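Local coordinates for peptide-binding protein (PDB 6SQX) that cleaves the peptidoglycan of potentially competing bacteria, as a secreted endopeptidase of the NlpC/P60 (peptidase C40) family, at residues A[37-40]-A[41-44]; A[223-226]-A[227-230]; A[270-273]-A[274-278]. All blocks are in the same frame, centred on the assembly; numbering follows the deposited sequence.

In the fold
The three contacts follow one another along the chain, each a local turn at the surface, their centres about 26 to 28 Å from the centre of the chain. Interaction 1 sits apart, against helix 298-308, its centre about 37 Å from that of interaction 2 and about 47 Å from that of interaction 3. The latter two are about 17 Å apart between centres and about 8 Å between nearest atoms. Interaction 2 leads into strand 230-234 of an antiparallel sheet whose hairpin 265-271/277-281 is closed by interaction 3; the Y229 hydroxyl is hydrogen-bonded to K267 of strand 265-271. The hairpin tip bonds through its backbone to N217 of strand 215-217, an edge strand of the other five-stranded sheet.

Interaction 1. Residues A[37-40]-A[41-44]; sequences YISH and KDLD. With EDO (1,2-ethanediol), chain G.
A single helix-like turn in the loop before helix 50-64 brings S39 and H40 against D42 and L43. D42 N donates to S39 O at 3.1 Å and L43 N to H40 O, also at 3.1 Å, so each bond spans three residues. Beside this turn sits an ethanediol molecule, probably from the crystallisation liquor. Its O2 receives S39 N at 3.1 Å in a nearly straight bond (171° at the hydrogen) and gives its own proton to D42 OD2 at 2.6 Å, linking the backbone at the start of the turn to the carboxylate near its end. The S39 hydroxyl also lies close to D42 OD2, but S39 was modelled in two conformers and its part in this network is doubtful.

In the fold, I38, D42 and L43 face helix 298-308: I38 packs on Y298 and A302, D42 on Y298 and L43 on K299. Within the turn, the CG2 branch of I38 rests on D42 CB at 4.1 Å, while L43 CD1 meets the H40 imidazole obliquely, 3.7 Å from CD2. The K41 chain sets out over its own backbone (chi1 69°), and a bend at its far end (chi4 63°) curls the ammonium group back to D42. The resulting salt bridge is weak, with NZ 3.4 Å from D42 OD1. That same oxygen is paired with K45, so two lysines share one carboxylate oxygen, which probably favours its charged form, and a water accepts a further bond from K41 NZ at 3.1 Å.

Interaction 2. Residues A[223-226]-A[227-230]; sequences ITQW and KRYR
One face of the R228 guanidinium carries both the methyl of T224 and the amide of Q225: T224 CG2 lies 3.6 Å from R228 NH1, and Q225 NE2 lies 3.2 Å from R228 NH2. The amide plane stands almost upright on the guanidinium, 86° from it. NE2 and NH2 are both donors, so this is contact without a hydrogen bond. Q225 reaches the spot by folding over at chi2 (-50°), whereas R228 runs straight from CG to NE beside T224. The Y229 ring has W226 O at its edge, in the ring plane, and Q225 O approaches it obliquely, 3.2 Å from CD2.

The backbone beneath these groups is the end of helix 220-226 passing into a type I turn from W226 to Y229. K227 N still makes the helical bond to I223 O, whereas R228 N bonds to Q225 O at 3.0 Å and Y229 N closes the turn on W226 O at 3.2 Å. Two waters extend this framework. One donates to T224 O and accepts from R228 NE, tying the arginine back to the last helical turn. The other donates to W226 O and Y229 O, each at 2.8 Å, bridging the two ends of the turn.

Toward the interior, the buried W226 indole bonds through NE1 to Y65 OH, meets W68 edge-to-face and packs on I144 of strand 142-145 and P260 of strand 259-262. Y229 covers P260 and H262, with its hydroxyl bonded to K267 of strand 265-271, just before the chain enters strand 230-234.

Interaction 3. Residues A[270-273]-A[274-278]; sequences VKDK and NGTAT
D272 and T276 both turn their first polar branch back over the main chain (D272 chi1 84°, T276 chi1 77°), and this brings carboxylate and hydroxyl together: T276 OG1 donates to D272 OD2 at 2.7 Å. They face each other across the end of the hairpin of strands 265-271 and 277-281, which closes through a type I turn with a G1 beta bulge. In the turn, G275 N returns to D272 O at 3.0 Å. G275 has the positive phi, 86°, that the G1 bulge position uses. D272 N to T276 O, 2.8 Å, closes the loop, and the antiparallel ladder continues with K271 beside A277 and then the hydrogen-bonded pair V270 and T278.

The D272 carboxylate gathers three donors of the loop. OD1 takes T276 N at 3.1 Å from above the carboxylate plane and N274 N in a weak, bent bond, the closure of an Asx turn. With OD2 held by the threonine hydroxyl, the rotation of this group is fixed.

Strand 215-217 borders the hairpin: N217 makes backbone bonds with G275 and A277, and K271 NZ reaches I215 O. On its way there the extended lysine chain passes over the glycine, with K271 CE 3.8 Å from G275 CA.

Interaction 1. Residues A[37-40]-A[41-44]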
loop_
_atom_site.group_PDB
_atom_site.type_symbol
_atom_site.label_atom_id
_atom_site.label_comp_id
_atom_site.label_asym_id
_atom_site.label_seq_id
_atom_site.Cartn_x
_atom_site.Cartn_y
_atom_site.Cartn_z
ATOM N N TYR A 37 -1.089 23.905 -2.091
ATOM C CA TYR A 37 -2.258 23.701 -1.248
ATOM C C TYR A 37 -1.926 23.904 0.218
ATOM O O TYR A 37 -2.687 23.463 1.088
ATOM C CB TYR A 37 -2.849 22.306 -1.494
ATOM C CG TYR A 37 -2.951 22.042 -2.985
ATOM C CD1 TYR A 37 -3.959 22.640 -3.737
ATOM C CD2 TYR A 37 -1.984 21.287 -3.661
ATOM C CE1 TYR A 37 -4.037 22.468 -5.115
ATOM C CE2 TYR A 37 -2.047 21.114 -5.064
ATOM C CZ TYR A 37 -3.087 21.711 -5.773
ATOM O OH TYR A 37 -3.197 21.557 -7.129
ATOM N N ILE A 38 -0.818 24.573 0.525
ATOM C CA ILE A 38 -0.423 24.843 1.908
ATOM C C ILE A 38 -0.270 26.345 2.071
ATOM O O ILE A 38 0.476 26.984 1.311
ATOM C CB ILE A 38 0.867 24.108 2.293
ATOM C CG1 ILE A 38 0.634 22.587 2.201
ATOM C CG2 ILE A 38 1.324 24.543 3.698
ATOM C CD1 ILE A 38 1.878 21.760 2.271
ATOM N N SER A 39 -0.980 26.918 3.046
ATOM C CA SER A 39 -0.889 28.355 3.254
ATOM C C SER A 39 0.492 28.715 3.781
ATOM O O SER A 39 1.184 27.893 4.387
ATOM C CB SER A 39 -1.954 28.822 4.243
ATOM O OG SER A 39 -1.784 28.169 5.478
ATOM N N HIS A 40 0.901 29.959 3.536
ATOM C CA HIS A 40 2.247 30.354 3.938
ATOM C C HIS A 40 2.414 30.272 5.450
ATOM O O HIS A 40 3.439 29.787 5.941
ATOM C CB HIS A 40 2.622 31.734 3.397
ATOM C CG HIS A 40 4.103 31.967 3.378
ATOM N ND1 HIS A 40 4.740 32.805 4.269
ATOM C CD2 HIS A 40 5.077 31.433 2.601
ATOM C CE1 HIS A 40 6.041 32.790 4.032
ATOM N NE2 HIS A 40 6.273 31.964 3.027
ATOM N N LYS A 41 1.384 30.663 6.199
ATOM C CA LYS A 41 1.481 30.625 7.653
ATOM C C LYS A 41 1.562 29.206 8.198
ATOM O O LYS A 41 2.053 29.019 9.313
ATOM C CB LYS A 41 0.311 31.375 8.287
ATOM C CG LYS A 41 -1.038 30.698 8.123
ATOM C CD LYS A 41 -2.126 31.485 8.847
ATOM C CE LYS A 41 -3.459 30.748 8.812
ATOM N NZ LYS A 41 -3.400 29.443 9.537
ATOM N N ASP A 42 1.113 28.199 7.437
ATOM C CA ASP A 42 1.218 26.824 7.900
ATOM C C ASP A 42 2.543 26.178 7.530
ATOM O O ASP A 42 2.849 25.101 8.051
ATOM C CB ASP A 42 0.083 25.971 7.321
ATOM C CG ASP A 42 -1.261 26.277 7.942
ATOM O OD1 ASP A 42 -1.287 26.811 9.069
ATOM O OD2 ASP A 42 -2.293 25.971 7.296
ATOM N N LEU A 43 3.321 26.798 6.632
ATOM C CA LEU A 43 4.548 26.173 6.146
ATOM C C LEU A 43 5.378 25.599 7.283
ATOM O O LEU A 43 5.799 24.434 7.245
ATOM C CB LEU A 43 5.380 27.205 5.395
ATOM C CG LEU A 43 5.294 27.263 3.886
ATOM C CD1 LEU A 43 6.431 28.121 3.422
ATOM C CD2 LEU A 43 5.345 25.864 3.264
ATOM N N ASP A 44 5.593 26.405 8.323
ATOM C CA ASP A 44 6.478 26.065 9.422
ATOM C C ASP A 44 5.802 25.258 10.525
ATOM O O ASP A 44 6.432 25.015 11.553
ATOM C CB ASP A 44 7.066 27.343 10.022
ATOM C CG ASP A 44 7.883 28.123 9.022
ATOM O OD1 ASP A 44 8.833 27.538 8.449
ATOM O OD2 ASP A 44 7.564 29.311 8.796
HETATM C C1 EDO G . -3.758 23.004 5.483
HETATM O O1 EDO G . -4.922 23.402 4.762
HETATM C C2 EDO G . -2.513 23.616 4.855
HETATM O O2 EDO G . -2.538 25.057 4.917
HETATM O O HOH W 1 -4.564 28.254 6.922
#

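Interaction 2. Residues A[223-226]-A[227-230]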
loop_
_atom_site.group_PDB
_atom_site.type_symbol
_atom_site.label_atom_id
_atom_site.label_comp_id
_atom_site.label_asym_id
_atom_site.label_seq_id
_atom_site.Cartn_x
_atom_site.Cartn_y
_atom_site.Cartn_z
ATOM N N ILE A 223 17.230 -9.111 17.264
ATOM C CA ILE A 223 16.131 -8.229 17.642
ATOM C C ILE A 223 16.549 -7.291 18.765
ATOM O O ILE A 223 16.251 -6.093 18.724
ATOM C CB ILE A 223 14.898 -9.067 18.009
ATOM C CG1 ILE A 223 14.363 -9.766 16.769
ATOM C CG2 ILE A 223 13.821 -8.205 18.627
ATOM C CD1 ILE A 223 13.196 -10.741 17.090
ATOM N N THR A 224 17.254 -7.811 19.775
ATOM C CA THR A 224 17.766 -6.966 20.853
ATOM C C THR A 224 18.630 -5.835 20.303
ATOM O O THR A 224 18.488 -4.668 20.705
ATOM C CB THR A 224 18.561 -7.817 21.854
ATOM O OG1 THR A 224 17.686 -8.774 22.467
ATOM C CG2 THR A 224 19.178 -6.940 22.963
ATOM N N GLN A 225 19.550 -6.162 19.398
ATOM C CA GLN A 225 20.435 -5.130 18.881
ATOM C C GLN A 225 19.683 -4.171 17.961
ATOM O O GLN A 225 19.951 -2.962 17.972
ATOM C CB GLN A 225 21.602 -5.787 18.146
ATOM C CG GLN A 225 22.518 -6.600 19.044
ATOM C CD GLN A 225 22.953 -5.816 20.277
ATOM O OE1 GLN A 225 23.417 -4.674 20.168
ATOM N NE2 GLN A 225 22.793 -6.422 21.463
ATOM N N TRP A 226 18.718 -4.683 17.183
ATOM C CA TRP A 226 17.927 -3.813 16.308
ATOM C C TRP A 226 17.326 -2.654 17.101
ATOM O O TRP A 226 17.414 -1.487 16.694
ATOM C CB TRP A 226 16.809 -4.637 15.660
ATOM C CG TRP A 226 15.939 -3.839 14.774
ATOM C CD1 TRP A 226 14.857 -3.063 15.133
ATOM C CD2 TRP A 226 16.050 -3.747 13.353
ATOM N NE1 TRP A 226 14.302 -2.478 14.001
ATOM C CE2 TRP A 226 14.999 -2.909 12.896
ATOM C CE3 TRP A 226 16.928 -4.311 12.415
ATOM C CZ2 TRP A 226 14.822 -2.604 11.539
ATOM C CZ3 TRP A 226 16.742 -4.025 11.059
ATOM C CH2 TRP A 226 15.696 -3.169 10.635
ATOM N N LYS A 227 16.736 -2.961 18.259
ATOM C CA LYS A 227 16.062 -1.966 19.087
ATOM C C LYS A 227 16.999 -0.944 19.704
ATOM O O LYS A 227 16.518 0.058 20.240
ATOM C CB LYS A 227 15.274 -2.658 20.204
ATOM C CG LYS A 227 14.122 -3.484 19.686
ATOM C CD LYS A 227 13.381 -4.181 20.837
ATOM C CE LYS A 227 13.009 -3.183 21.941
ATOM N NZ LYS A 227 11.849 -3.614 22.799
ATOM N N ARG A 228 18.305 -1.162 19.663
ATOM C CA ARG A 228 19.229 -0.192 20.232
ATOM C C ARG A 228 19.690 0.842 19.226
ATOM O O ARG A 228 20.284 1.852 19.640
ATOM C CB ARG A 228 20.444 -0.892 20.857
ATOM C CG ARG A 228 20.075 -1.753 22.061
ATOM C CD ARG A 228 21.270 -2.483 22.623
ATOM N NE ARG A 228 20.857 -3.390 23.700
ATOM C CZ ARG A 228 21.649 -4.288 24.280
ATOM N NH1 ARG A 228 21.171 -5.065 25.243
ATOM N NH2 ARG A 228 22.916 -4.412 23.902
ATOM N N TYR A 229 19.437 0.619 17.932
ATOM C CA TYR A 229 19.949 1.528 16.918
ATOM C C TYR A 229 19.006 2.700 16.732
ATOM O O TYR A 229 17.781 2.567 16.842
ATOM C CB TYR A 229 20.070 0.839 15.556
ATOM C CG TYR A 229 21.278 -0.052 15.390
ATOM C CD1 TYR A 229 22.535 0.491 15.150
ATOM C CD2 TYR A 229 21.157 -1.448 15.449
ATOM C CE1 TYR A 229 23.644 -0.334 14.980
ATOM C CE2 TYR A 229 22.236 -2.252 15.282
ATOM C CZ TYR A 229 23.482 -1.704 15.048
ATOM O OH TYR A 229 24.554 -2.554 14.891
ATOM N N ARG A 230 19.589 3.843 16.363
ATOM C CA ARG A 230 18.821 4.865 15.677
ATOM C C ARG A 230 18.343 4.296 14.344
ATOM O O ARG A 230 19.066 3.551 13.680
ATOM C CB ARG A 230 19.757 6.034 15.424
ATOM C CG ARG A 230 19.190 7.212 14.743
ATOM C CD ARG A 230 20.176 8.408 14.968
ATOM N NE ARG A 230 21.552 8.076 14.557
ATOM C CZ ARG A 230 22.611 7.880 15.351
ATOM N NH1 ARG A 230 23.767 7.524 14.803
ATOM N NH2 ARG A 230 22.562 8.060 16.662
HETATM O O HOH W 2 17.703 -3.764 23.223
HETATM O O HOH W 3 15.628 0.700 16.805
#

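Interaction 3. Residues A[270-273]-A[274-278]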
loop_
_atom_site.group_PDB
_atom_site.type_symbol
_atom_site.label_atom_id
_atom_site.label_comp_id
_atom_site.label_asym_id
_atom_site.label_seq_id
_atom_site.Cartn_x
_atom_site.Cartn_y
_atom_site.Cartn_z
ATOM N N VAL A 270 21.165 -8.732 5.656
ATOM C CA VAL A 270 21.460 -9.627 4.553
ATOM C C VAL A 270 21.402 -11.058 5.064
ATOM O O VAL A 270 21.555 -11.327 6.263
ATOM C CB VAL A 270 22.818 -9.297 3.884
ATOM C CG1 VAL A 270 22.793 -7.894 3.247
ATOM C CG2 VAL A 270 23.958 -9.446 4.897
ATOM N N LYS A 271 21.128 -11.991 4.140
ATOM C CA LYS A 271 20.979 -13.394 4.521
ATOM C C LYS A 271 22.350 -14.059 4.579
ATOM O O LYS A 271 23.083 -14.079 3.579
ATOM C CB LYS A 271 20.051 -14.101 3.528
ATOM C CG LYS A 271 19.582 -15.484 3.939
ATOM C CD LYS A 271 18.487 -15.915 3.009
ATOM C CE LYS A 271 17.762 -17.145 3.524
ATOM N NZ LYS A 271 16.559 -17.388 2.669
ATOM N N ASP A 272 22.692 -14.607 5.747
ATOM C CA ASP A 272 23.962 -15.299 5.928
ATOM C C ASP A 272 23.876 -16.740 5.406
ATOM O O ASP A 272 22.817 -17.220 4.985
ATOM C CB ASP A 272 24.452 -15.140 7.377
ATOM C CG ASP A 272 23.856 -16.166 8.369
ATOM O OD1 ASP A 272 23.176 -17.135 7.985
ATOM O OD2 ASP A 272 24.104 -16.000 9.589
ATOM N N LYS A 273 25.007 -17.457 5.453
ATOM C CA LYS A 273 25.049 -18.804 4.890
ATOM C C LYS A 273 24.133 -19.780 5.621
ATOM O O LYS A 273 23.739 -20.799 5.044
ATOM C CB LYS A 273 26.487 -19.333 4.861
ATOM C CG LYS A 273 27.330 -18.793 3.712
ATOM C CD LYS A 273 28.599 -19.629 3.499
ATOM C CE LYS A 273 29.401 -19.118 2.306
ATOM N NZ LYS A 273 30.505 -20.046 1.913
ATOM N N ASN A 274 23.786 -19.497 6.867
ATOM C CA ASN A 274 22.898 -20.352 7.637
ATOM C C ASN A 274 21.432 -19.956 7.501
ATOM O O ASN A 274 20.577 -20.545 8.176
ATOM C CB ASN A 274 23.309 -20.324 9.107
ATOM C CG ASN A 274 24.717 -20.814 9.314
ATOM O OD1 ASN A 274 25.088 -21.890 8.836
ATOM N ND2 ASN A 274 25.525 -20.015 10.007
ATOM N N GLY A 275 21.120 -18.987 6.642
ATOM C CA GLY A 275 19.755 -18.525 6.457
ATOM C C GLY A 275 19.285 -17.447 7.418
ATOM O O GLY A 275 18.125 -17.013 7.318
ATOM N N THR A 276 20.125 -17.014 8.350
ATOM C CA THR A 276 19.754 -15.989 9.314
ATOM C C THR A 276 20.262 -14.629 8.848
ATOM O O THR A 276 21.195 -14.533 8.054
ATOM C CB THR A 276 20.290 -16.304 10.714
ATOM O OG1 THR A 276 21.690 -15.995 10.784
ATOM C CG2 THR A 276 20.091 -17.769 11.027
ATOM N N ALA A 277 19.612 -13.581 9.330
ATOM C CA ALA A 277 19.972 -12.224 8.967
ATOM C C ALA A 277 21.148 -11.703 9.786
ATOM O O ALA A 277 21.242 -11.929 10.992
ATOM C CB ALA A 277 18.786 -11.280 9.169
ATOM N N THR A 278 22.006 -10.936 9.113
ATOM C CA THR A 278 23.058 -10.175 9.759
ATOM C C THR A 278 23.074 -8.784 9.137
ATOM O O THR A 278 22.746 -8.603 7.968
ATOM C CB THR A 278 24.410 -10.875 9.583
ATOM O OG1 THR A 278 25.385 -10.253 10.425
ATOM C CG2 THR A 278 24.862 -10.804 8.122
#